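Local coordinates for protein ATP synthase subunit s, mitochondrial (Bos taurus, PDB 3E4G) that regulates the mitochondrial ATP synthase, being needed for its proton conduction and blocking a proton leak so that energy-driven ATP synthesis can proceed, at residues R105-E110 with L135-N140; I121-N126 with L146-G151; V38-Q43 with Y61-I66; N11-D16 with F78-G83. The protein carries 1 engineered substitution. All blocks are in the same frame, centred on the assembly; numbering follows the deposited sequence. Where two conformers were deposited one is given.

Contact 1 (R105-E110 with L135-N140)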
# COMPACT_ATOMS: atom_id res chain seq x y z
N ARG A 105 -4.25 0.31 9.35
CA ARG A 105 -3.48 1.52 9.41
C ARG A 105 -3.63 2.37 8.13
O ARG A 105 -3.85 3.58 8.16
CB ARG A 105 -1.98 1.18 9.67
CG ARG A 105 -0.97 2.32 9.85
CD ARG A 105 0.45 1.81 10.15
NE ARG A 105 0.52 1.16 11.43
CZ ARG A 105 0.45 1.78 12.65
NH1 ARG A 105 0.60 3.10 12.73
NH2 ARG A 105 0.28 1.09 13.72
N LEU A 106 -3.54 1.68 6.99
CA LEU A 106 -3.74 2.38 5.68
C LEU A 106 -5.13 3.01 5.59
O LEU A 106 -5.31 4.15 5.13
CB LEU A 106 -3.59 1.40 4.56
CG LEU A 106 -2.12 0.99 4.21
CD1 LEU A 106 -2.17 -0.20 3.25
CD2 LEU A 106 -1.38 2.11 3.58
N SER A 107 -6.14 2.24 5.99
CA SER A 107 -7.55 2.66 5.81
C SER A 107 -7.85 3.91 6.61
O SER A 107 -8.81 4.62 6.26
CB SER A 107 -8.50 1.56 6.21
OG SER A 107 -8.56 1.38 7.63
N GLN A 108 -7.12 4.16 7.69
CA GLN A 108 -7.33 5.30 8.59
C GLN A 108 -6.64 6.58 8.19
O GLN A 108 -6.82 7.62 8.81
CB GLN A 108 -6.91 4.89 10.04
CG GLN A 108 -7.89 3.86 10.60
CD GLN A 108 -9.17 4.43 10.84
OE1 GLN A 108 -10.26 3.77 10.60
NE2 GLN A 108 -9.27 5.61 11.39
N LEU A 109 -5.82 6.51 7.11
CA LEU A 109 -5.11 7.70 6.65
C LEU A 109 -6.07 8.49 5.76
O LEU A 109 -6.40 8.05 4.64
CB LEU A 109 -3.85 7.28 5.89
CG LEU A 109 -2.74 6.72 6.81
CD1 LEU A 109 -1.61 6.24 5.94
CD2 LEU A 109 -2.30 7.82 7.85
N GLU A 110 -6.52 9.66 6.24
CA GLU A 110 -7.50 10.45 5.47
C GLU A 110 -6.96 10.84 4.11
O GLU A 110 -7.73 10.97 3.16
CB GLU A 110 -7.96 11.71 6.24
CG GLU A 110 -8.74 11.30 7.51
CD GLU A 110 -9.52 12.48 8.06
OE1 GLU A 110 -8.93 13.56 8.29
OE2 GLU A 110 -10.71 12.30 8.29
N LEU A 135 -11.00 -1.72 4.29
CA LEU A 135 -10.84 -0.92 3.05
C LEU A 135 -12.07 -0.15 2.66
O LEU A 135 -11.99 0.71 1.75
CB LEU A 135 -10.38 -1.81 1.90
CG LEU A 135 -9.10 -2.61 2.22
CD1 LEU A 135 -8.84 -3.61 1.05
CD2 LEU A 135 -7.88 -1.65 2.53
N HIS A 136 -13.20 -0.41 3.32
CA HIS A 136 -14.41 0.40 3.01
C HIS A 136 -14.19 1.89 3.29
O HIS A 136 -14.90 2.72 2.69
CB HIS A 136 -15.63 -0.12 3.76
CG HIS A 136 -15.71 0.28 5.15
ND1 HIS A 136 -15.13 -0.39 6.20
CD2 HIS A 136 -16.45 1.27 5.68
CE1 HIS A 136 -15.45 0.26 7.33
NE2 HIS A 136 -16.23 1.29 7.04
N HIS A 137 -13.21 2.25 4.08
CA HIS A 137 -12.94 3.69 4.31
C HIS A 137 -12.36 4.35 3.08
O HIS A 137 -12.33 5.61 3.04
CB HIS A 137 -11.97 3.89 5.47
CG HIS A 137 -12.59 3.49 6.77
ND1 HIS A 137 -13.69 4.16 7.37
CD2 HIS A 137 -12.29 2.49 7.56
CE1 HIS A 137 -14.04 3.50 8.44
NE2 HIS A 137 -13.14 2.55 8.66
N PHE A 138 -11.87 3.61 2.09
CA PHE A 138 -11.42 4.17 0.80
C PHE A 138 -12.64 4.45 -0.03
O PHE A 138 -13.04 3.72 -0.93
CB PHE A 138 -10.41 3.25 0.13
CG PHE A 138 -9.10 3.14 0.82
CD1 PHE A 138 -8.65 4.00 1.82
CD2 PHE A 138 -8.17 2.15 0.38
CE1 PHE A 138 -7.39 3.92 2.32
CE2 PHE A 138 -6.91 2.07 0.93
CZ PHE A 138 -6.51 2.94 1.90
N ARG A 139 -13.29 5.60 0.32
CA ARG A 139 -14.64 5.90 -0.17
C ARG A 139 -14.69 6.16 -1.63
O ARG A 139 -15.77 6.17 -2.23
CB ARG A 139 -15.25 7.06 0.66
CG ARG A 139 -14.44 8.35 0.61
CD ARG A 139 -15.08 9.39 1.50
NE ARG A 139 -14.32 10.66 1.57
CZ ARG A 139 -13.32 10.87 2.40
NH1 ARG A 139 -12.94 9.96 3.27
NH2 ARG A 139 -12.63 12.01 2.33
N ASN A 140 -13.53 6.46 -2.28
CA ASN A 140 -13.43 6.73 -3.71
C ASN A 140 -12.96 5.54 -4.51
O ASN A 140 -12.74 5.64 -5.73
CB ASN A 140 -12.52 7.91 -3.96
CG ASN A 140 -13.01 9.16 -3.26
OD1 ASN A 140 -12.24 9.75 -2.44
ND2 ASN A 140 -14.24 9.54 -3.49
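Two successive leucine-rich repeats meet here on the helical side of the solenoid, where Phe138, in the 135-140 segment of the fourth repeat, pushes its ring against Leu106 and Ser107 late in helix 100-107 in the third. The leading edge of the ring does the touching. Phe138 CE1 lies 3.5 Å from Leu106 O, close to the ring plane, so slightly positive aromatic C-H groups face a carbonyl oxygen. That oxygen, Leu106 O, is already taken by Leu109 N, at 3.1 Å. The same CE1 of Phe138 reaches 3.7 Å from Ser107 CA, while Phe138 CZ stands 4.2 Å from Leu106 CB. Met119 and Leu112 add further apolar surface around the phenyl group, a setting that suits phenylalanine.

Beside it, His137 brings CB to 3.3 Å from Ser107 O, which accepts from Gln113 NE2. The small serine side chain lets the imidazole lie alongside, Ser107 OG 3.9 Å from His137 CD2, and this OG, with chi1 at 73°, turns back to bond Glu104 O within its own helix. At the outer margin the bent Gln108 side chain puts OE1 3.7 Å from His137 NE2, amide and imidazole planes 77° apart. A buried aromatic wedge with a polar margin thus joins the convex-side segments of neighbouring repeats in this leucine-rich repeat fold.

Contact 2 (I121-N126 with L146-G151)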
# COMPACT_ATOMS: atom_id res chain seq x y z
N ILE A 121 -4.73 -6.93 -3.80
CA ILE A 121 -4.09 -7.68 -2.69
C ILE A 121 -4.07 -9.13 -3.12
O ILE A 121 -5.14 -9.74 -3.29
CB ILE A 121 -4.83 -7.47 -1.36
CG1 ILE A 121 -4.99 -5.98 -1.04
CG2 ILE A 121 -4.05 -8.18 -0.24
CD1 ILE A 121 -5.85 -5.71 0.18
N ILE A 122 -2.87 -9.65 -3.31
CA ILE A 122 -2.67 -10.96 -3.99
C ILE A 122 -1.67 -11.74 -3.17
O ILE A 122 -0.54 -11.30 -2.95
CB ILE A 122 -2.11 -10.73 -5.41
CG1 ILE A 122 -3.05 -9.82 -6.24
CG2 ILE A 122 -1.90 -12.11 -6.09
CD1 ILE A 122 -2.37 -9.12 -7.35
N SER A 123 -2.05 -12.97 -2.78
CA SER A 123 -1.05 -13.90 -2.19
C SER A 123 -0.34 -13.27 -0.99
O SER A 123 0.87 -13.42 -0.82
CB SER A 123 -0.06 -14.37 -3.24
OG SER A 123 -0.70 -15.05 -4.32
N CYS A 124 -1.11 -12.58 -0.14
CA CYS A 124 -0.61 -12.07 1.17
C CYS A 124 -1.27 -12.94 2.21
O CYS A 124 -2.45 -12.72 2.57
CB CYS A 124 -0.95 -10.60 1.32
SG CYS A 124 -0.10 -9.54 0.13
N GLY A 125 -0.58 -13.98 2.64
CA GLY A 125 -1.24 -15.09 3.35
C GLY A 125 -1.83 -14.75 4.66
O GLY A 125 -2.70 -15.49 5.12
N ASN A 126 -1.40 -13.68 5.36
CA ASN A 126 -2.00 -13.37 6.65
C ASN A 126 -3.33 -12.65 6.56
O ASN A 126 -4.07 -12.58 7.56
CB ASN A 126 -1.08 -12.50 7.49
CG ASN A 126 0.18 -13.14 7.91
OD1 ASN A 126 1.26 -12.42 7.80
ND2 ASN A 126 0.17 -14.32 8.39
N LEU A 146 -8.85 -9.00 -5.28
CA LEU A 146 -8.37 -9.88 -4.18
C LEU A 146 -8.09 -11.25 -4.77
O LEU A 146 -8.98 -11.81 -5.43
CB LEU A 146 -9.44 -9.99 -3.09
CG LEU A 146 -9.93 -8.66 -2.53
CD1 LEU A 146 -10.99 -8.90 -1.41
CD2 LEU A 146 -8.79 -7.82 -2.00
N SER A 147 -6.93 -11.81 -4.50
CA SER A 147 -6.57 -13.08 -5.09
C SER A 147 -5.71 -13.90 -4.12
O SER A 147 -4.76 -13.37 -3.52
CB SER A 147 -5.74 -12.84 -6.32
OG SER A 147 -5.24 -14.08 -6.83
N ASP A 148 -6.02 -15.20 -3.98
CA ASP A 148 -5.13 -16.13 -3.25
C ASP A 148 -4.88 -15.56 -1.83
O ASP A 148 -3.74 -15.40 -1.39
CB ASP A 148 -3.84 -16.38 -3.98
CG ASP A 148 -2.94 -17.42 -3.28
OD1 ASP A 148 -3.53 -18.35 -2.66
OD2 ASP A 148 -1.74 -17.31 -3.39
N LEU A 149 -5.97 -15.32 -1.11
CA LEU A 149 -5.95 -14.84 0.30
C LEU A 149 -6.60 -15.92 1.10
O LEU A 149 -7.80 -15.85 1.38
CB LEU A 149 -6.66 -13.49 0.48
CG LEU A 149 -6.13 -12.37 -0.43
CD1 LEU A 149 -6.89 -11.08 -0.15
CD2 LEU A 149 -4.62 -12.19 -0.31
N PRO A 150 -5.84 -16.98 1.51
CA PRO A 150 -6.50 -18.09 2.17
C PRO A 150 -7.16 -17.72 3.44
O PRO A 150 -8.06 -18.45 3.89
CB PRO A 150 -5.32 -19.06 2.37
CG PRO A 150 -4.10 -18.24 2.39
CD PRO A 150 -4.40 -17.18 1.32
N GLY A 151 -6.75 -16.64 4.11
CA GLY A 151 -7.31 -16.16 5.35
C GLY A 151 -8.61 -15.47 5.18
O GLY A 151 -9.27 -15.12 6.18
O HOH W 1 -2.53 -15.24 -6.87
O HOH W 2 -4.96 -14.60 3.30
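Parallel strands 118-122 and 143-147 run side by side here, Ile121 paired with Leu146 and Ile122 with Ser147, and their backbones supply the first group of bonds. Ser147 N donates to Ile121 O over 3.0 Å; Ser123 N donates to Ser147 O over 2.8 Å. Leu146 CA also points its hydrogen at Ile121 O, and Ile122 CA does the same at Ser147 O.

Past the strands both chains turn through left-handed backbone angles, at Ser123 and Asp148, and a side-chain bond joins them. Asp148, its carboxylate extended away from the backbone N (chi1 -176°), receives Ser123 OG on the anti lone pair of OD2 at 2.7 Å. A water donates to Ser123 OG and also bonds Ser147 OG, and a second water accepts from Gly151 N and probably donates to Cys124 O.

Apolar contacts lie on the Ile121 and Leu146 face, where branched side chains pack beneath helix 129-134. Ile121 CB meets Leu146 CD2 at 4.0 Å, and the Ile121 and Leu149 side chains cross at about a right angle, with Ile121 CG2 4.1 Å from Leu149 CD2. The same Leu149 methyl lies 4.3 Å from Cys124 CB, CD2 again making the approach.

Ile132 of helix 129-134 covers Ile121, Leu146 and Leu149, completing a beta-alpha-beta unit, while strands 89-93 and 170-174 continue the sheet on either side.

Contact 3 (V38-Q43 with Y61-I66)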
# COMPACT_ATOMS: atom_id res chain seq x y z
N VAL A 38 7.65 2.17 -7.15
CA VAL A 38 6.68 3.27 -7.22
C VAL A 38 6.72 3.88 -8.62
O VAL A 38 7.73 3.79 -9.33
CB VAL A 38 6.96 4.40 -6.20
CG1 VAL A 38 6.94 3.81 -4.74
CG2 VAL A 38 8.22 5.19 -6.43
N ARG A 39 5.63 4.54 -8.98
CA ARG A 39 5.56 5.29 -10.25
C ARG A 39 4.98 6.65 -9.93
O ARG A 39 3.95 6.76 -9.23
CB ARG A 39 4.69 4.58 -11.28
CG ARG A 39 4.75 5.29 -12.64
CD ARG A 39 3.89 4.63 -13.70
NE ARG A 39 2.49 4.51 -13.31
CZ ARG A 39 1.67 5.55 -13.12
NH1 ARG A 39 2.08 6.81 -13.41
NH2 ARG A 39 0.47 5.36 -12.62
N TYR A 40 5.66 7.69 -10.41
CA TYR A 40 5.22 9.08 -10.14
C TYR A 40 4.19 9.53 -11.15
O TYR A 40 4.15 9.15 -12.33
CB TYR A 40 6.44 10.01 -10.21
CG TYR A 40 7.47 9.67 -9.17
CD1 TYR A 40 7.13 9.55 -7.82
CD2 TYR A 40 8.83 9.46 -9.51
CE1 TYR A 40 8.07 9.24 -6.86
CE2 TYR A 40 9.76 9.16 -8.56
CZ TYR A 40 9.38 9.05 -7.23
OH TYR A 40 10.37 8.72 -6.30
N HIS A 41 3.31 10.44 -10.64
CA HIS A 41 2.42 11.19 -11.55
C HIS A 41 3.27 11.79 -12.66
O HIS A 41 4.31 12.38 -12.45
CB HIS A 41 1.74 12.31 -10.78
CG HIS A 41 0.58 11.84 -10.01
ND1 HIS A 41 -0.66 11.69 -10.57
CD2 HIS A 41 0.48 11.44 -8.68
CE1 HIS A 41 -1.46 11.22 -9.64
NE2 HIS A 41 -0.80 11.03 -8.49
N GLY A 42 2.71 11.63 -13.89
CA GLY A 42 3.33 12.21 -15.10
C GLY A 42 4.39 11.37 -15.71
O GLY A 42 4.94 11.76 -16.75
N GLN A 43 4.72 10.20 -15.13
CA GLN A 43 5.75 9.35 -15.69
C GLN A 43 5.17 7.99 -16.03
O GLN A 43 4.39 7.39 -15.29
CB GLN A 43 6.92 9.20 -14.74
CG GLN A 43 7.50 10.55 -14.39
CD GLN A 43 8.86 10.44 -13.79
OE1 GLN A 43 9.21 9.48 -13.09
NE2 GLN A 43 9.70 11.42 -14.13
N TYR A 61 8.33 15.18 -7.45
CA TYR A 61 7.77 13.88 -7.87
C TYR A 61 6.80 13.39 -6.81
O TYR A 61 7.13 13.33 -5.61
CB TYR A 61 8.89 12.90 -8.15
CG TYR A 61 9.69 13.28 -9.35
CD1 TYR A 61 9.09 13.28 -10.59
CD2 TYR A 61 11.00 13.77 -9.23
CE1 TYR A 61 9.84 13.76 -11.71
CE2 TYR A 61 11.78 14.24 -10.31
CZ TYR A 61 11.18 14.16 -11.45
OH TYR A 61 11.89 14.66 -12.63
N LYS A 62 5.62 13.04 -7.28
CA LYS A 62 4.53 12.61 -6.38
C LYS A 62 4.13 11.20 -6.75
O LYS A 62 3.83 10.89 -7.92
CB LYS A 62 3.31 13.51 -6.55
CG LYS A 62 3.60 15.02 -6.34
CD LYS A 62 4.20 15.35 -4.98
CE LYS A 62 4.36 16.87 -4.86
NZ LYS A 62 5.02 17.22 -3.55
N ILE A 63 4.11 10.30 -5.76
CA ILE A 63 3.70 8.92 -6.02
C ILE A 63 2.27 8.84 -6.50
O ILE A 63 1.36 9.33 -5.80
CB ILE A 63 3.93 8.04 -4.77
CG1 ILE A 63 5.41 8.03 -4.37
CG2 ILE A 63 3.37 6.64 -4.99
CD1 ILE A 63 5.66 7.39 -2.97
N GLN A 64 2.05 8.19 -7.62
CA GLN A 64 0.72 7.85 -8.11
C GLN A 64 0.37 6.40 -7.84
O GLN A 64 -0.78 6.06 -7.54
CB GLN A 64 0.61 8.14 -9.65
CG GLN A 64 -0.79 7.85 -10.16
CD GLN A 64 -1.00 8.44 -11.59
OE1 GLN A 64 -0.04 8.51 -12.36
NE2 GLN A 64 -2.22 8.83 -11.89
N ALA A 65 1.34 5.49 -8.06
CA ALA A 65 1.10 4.06 -7.96
C ALA A 65 2.25 3.41 -7.20
O ALA A 65 3.40 3.79 -7.32
CB ALA A 65 0.97 3.44 -9.37
N ILE A 66 1.87 2.36 -6.45
CA ILE A 66 2.80 1.54 -5.68
C ILE A 66 2.59 0.11 -6.08
O ILE A 66 1.45 -0.36 -6.15
CB ILE A 66 2.56 1.71 -4.17
CG1 ILE A 66 2.85 3.18 -3.77
CG2 ILE A 66 3.40 0.71 -3.36
CD1 ILE A 66 2.36 3.54 -2.36
O HOH W 3 5.03 13.59 -10.03
O HOH W 4 0.47 10.02 -14.57
O HOH W 5 12.67 11.69 -13.75
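Arg39 and Gln64 run side by side and point the same way across a classic beta bulge, which joins the edge strand 37-40 to strand 63-69 in the antiparallel start of the leucine-rich repeat sheet. Gln64 and Ala65 both face Arg39, and Arg39 O accepts from the two backbone nitrogens, Gln64 N at 2.9 Å and Ala65 N at 3.1 Å. The arginine chain leaves anti to N (chi1 -174°) and bends at chi3, which presents the edge of its guanidinium to Gln64 OE1. Arg39 NH1 bonds Gln64 OE1 at 2.9 Å, nearly in the guanidinium plane, with the amide plane turned steeply against it. NH1 also bonds Gln43 O, so this one NH1 group bridges the bulge residue Gln64 and the type II turn 40-43, in which Gly42 takes the positive phi.

Gln64 has a second role. Its aliphatic part crosses the His41 side chain at about a right angle, Gln64 CB standing 3.5 Å from the centroid of the imidazole over its face, and the amide is stacked on the ring with planes 26° apart. His41 NE2 is held by Tyr86 O.

On the other aromatic, Tyr61 CB sits over the centre of the Tyr40 face in a CH-pi contact, while the two rings meet obliquely at 31°. Tyr40 OH is bonded to Ser28 OG of helix 23-33, which also covers Val38 and Ile63. Beyond the bulge, where the segments turn apart, His41 N donates to Lys62 O over 2.8 Å.

Contact 4 (N11-D16 with F78-G83)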
# COMPACT_ATOMS: atom_id res chain seq x y z
N ASN A 11 11.80 -0.81 7.79
CA ASN A 11 10.46 -0.18 7.81
C ASN A 11 10.39 1.10 8.59
O ASN A 11 9.51 1.94 8.31
CB ASN A 11 9.42 -1.19 8.32
CG ASN A 11 9.02 -2.14 7.22
OD1 ASN A 11 9.50 -3.34 7.19
ND2 ASN A 11 8.19 -1.71 6.33
N LYS A 12 11.23 1.31 9.60
CA LYS A 12 11.04 2.42 10.52
C LYS A 12 11.14 3.76 9.82
O LYS A 12 12.05 4.00 9.02
CB LYS A 12 12.10 2.32 11.65
CG LYS A 12 11.98 3.43 12.68
CD LYS A 12 12.96 3.23 13.85
CE LYS A 12 12.99 4.31 14.82
NZ LYS A 12 11.74 4.46 15.48
N VAL A 13 10.23 4.66 10.15
CA VAL A 13 10.23 6.01 9.60
C VAL A 13 11.34 6.82 10.21
O VAL A 13 11.58 6.83 11.43
CB VAL A 13 8.88 6.72 9.85
CG1 VAL A 13 8.93 8.19 9.41
CG2 VAL A 13 7.79 6.04 9.11
N ASP A 14 12.06 7.53 9.38
CA ASP A 14 13.01 8.59 9.83
C ASP A 14 12.37 9.96 9.53
O ASP A 14 12.25 10.38 8.37
CB ASP A 14 14.31 8.41 9.16
CG ASP A 14 15.38 9.35 9.70
OD1 ASP A 14 16.59 8.96 9.80
OD2 ASP A 14 15.04 10.47 10.09
N HIS A 15 11.82 10.56 10.58
CA HIS A 15 11.07 11.82 10.39
C HIS A 15 11.96 12.96 9.95
O HIS A 15 11.50 13.92 9.35
CB HIS A 15 10.26 12.16 11.64
CG HIS A 15 9.08 11.24 11.88
ND1 HIS A 15 7.91 11.30 11.14
CD2 HIS A 15 8.99 10.12 12.63
CE1 HIS A 15 7.11 10.32 11.53
NE2 HIS A 15 7.72 9.60 12.45
N ASP A 16 13.25 12.88 10.28
CA ASP A 16 14.21 13.87 9.78
C ASP A 16 14.29 13.78 8.28
O ASP A 16 14.38 14.81 7.57
CB ASP A 16 15.58 13.68 10.42
CG ASP A 16 15.63 14.01 11.89
OD1 ASP A 16 14.79 14.80 12.36
OD2 ASP A 16 16.49 13.37 12.52
N PHE A 78 4.18 1.61 7.09
CA PHE A 78 3.11 2.35 6.43
C PHE A 78 2.91 3.74 6.99
O PHE A 78 2.20 4.53 6.33
CB PHE A 78 1.82 1.53 6.43
CG PHE A 78 1.87 0.31 5.53
CD1 PHE A 78 1.81 0.41 4.14
CD2 PHE A 78 2.05 -0.94 6.05
CE1 PHE A 78 1.88 -0.71 3.33
CE2 PHE A 78 2.17 -2.05 5.25
CZ PHE A 78 2.05 -1.96 3.89
N ASP A 79 3.52 4.09 8.11
CA ASP A 79 3.51 5.47 8.54
C ASP A 79 4.20 6.40 7.53
O ASP A 79 3.95 7.62 7.54
CB ASP A 79 4.06 5.63 9.93
CG ASP A 79 3.11 5.06 11.03
OD1 ASP A 79 1.95 4.73 10.75
OD2 ASP A 79 3.59 4.96 12.15
N HIS A 80 5.04 5.85 6.66
CA HIS A 80 5.58 6.68 5.56
C HIS A 80 4.47 7.20 4.61
O HIS A 80 4.72 8.08 3.80
CB HIS A 80 6.57 5.88 4.67
CG HIS A 80 7.90 5.61 5.32
ND1 HIS A 80 8.17 4.44 6.01
CD2 HIS A 80 9.05 6.32 5.36
CE1 HIS A 80 9.44 4.50 6.40
NE2 HIS A 80 9.99 5.62 6.04
N MET A 81 3.32 6.58 4.67
CA MET A 81 2.16 6.90 3.76
C MET A 81 1.49 8.23 4.25
O MET A 81 0.67 8.77 3.52
CB MET A 81 1.11 5.77 3.74
CG MET A 81 1.67 4.43 3.19
SD MET A 81 2.27 4.43 1.45
CE MET A 81 0.77 4.80 0.61
N GLU A 82 1.75 8.65 5.50
CA GLU A 82 0.93 9.69 6.13
C GLU A 82 0.89 10.96 5.38
O GLU A 82 -0.15 11.66 5.40
CB GLU A 82 1.47 9.91 7.56
CG GLU A 82 0.49 10.63 8.43
CD GLU A 82 0.49 12.03 8.23
OE1 GLU A 82 1.59 12.59 7.93
OE2 GLU A 82 -0.58 12.71 8.44
N GLY A 83 1.98 11.36 4.78
CA GLY A 83 2.11 12.69 4.11
C GLY A 83 1.81 12.70 2.62
O GLY A 83 1.97 13.74 1.95
O HOH W 6 12.61 6.42 6.57
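Val13 turns CG2 to the side of its own backbone N (chi1 174° for CG1), and His80 swings its imidazole out at chi1 -73° and chi2 94°; the methyl and the ring thereby come together from opposite directions. The meeting joins the N-terminal domain, at the loop between helices 2-11 and 15-21, to the second leucine-rich repeat. CG2 of Val13 hangs over the centre of the His80 ring in a CH-pi contact, 3.5 Å from the centroid and close to the ring normal. A branched aliphatic residue suits this place, since the same Val13 CG2 also touches Asp79 CB at 3.8 Å, while CG1 is left to cover the face of the His15 ring.

His80 ND1 is hydrogen-bonded to Gly77 O at the ring's edge, while Trp30 of helix 23-33 stacks on the ring; imidazole suits this place, offering flat faces and polar edges. Asp79 has its outside partner in Arg105. Farther along, Asp14 is the N-cap of helix 15-21, its OD2 accepting a hydrogen bond from Arg17 N and a weak one from Asp16 N.

One water completes the junction in the ring plane: it lies 2.8 Å from His80 NE2 and accepts from Asp14 N at 3.1 Å. At the next corner of the imidazole, His80 CE1 approaches Asn11 O, also in plane, to 3.2 Å.

How the contacts relate
Along the chain, contact 3 lies nested within the loop that contact 4 closes; contacts 1 and 2 follow, their segments alternating. Contacts 2 and 3 reach the same mixed sheet, their centres about 25 Å apart on opposite sides of the chain's centre: contact 3 holds its antiparallel edge, contact 2 two of its parallel strands. Contacts 1 and 4 lie among the helices and loops, their centres about 17 Å apart, joined by the Arg105-Asp79 salt bridge and by Leu106 and Leu109 packing on Phe78 and Met81. Met81 also touches Ile66 of contact 3, and Leu135 of contact 1 touches Ile121 of contact 2. This is consistent with the N-terminal domain and repeats packing as one continuous body.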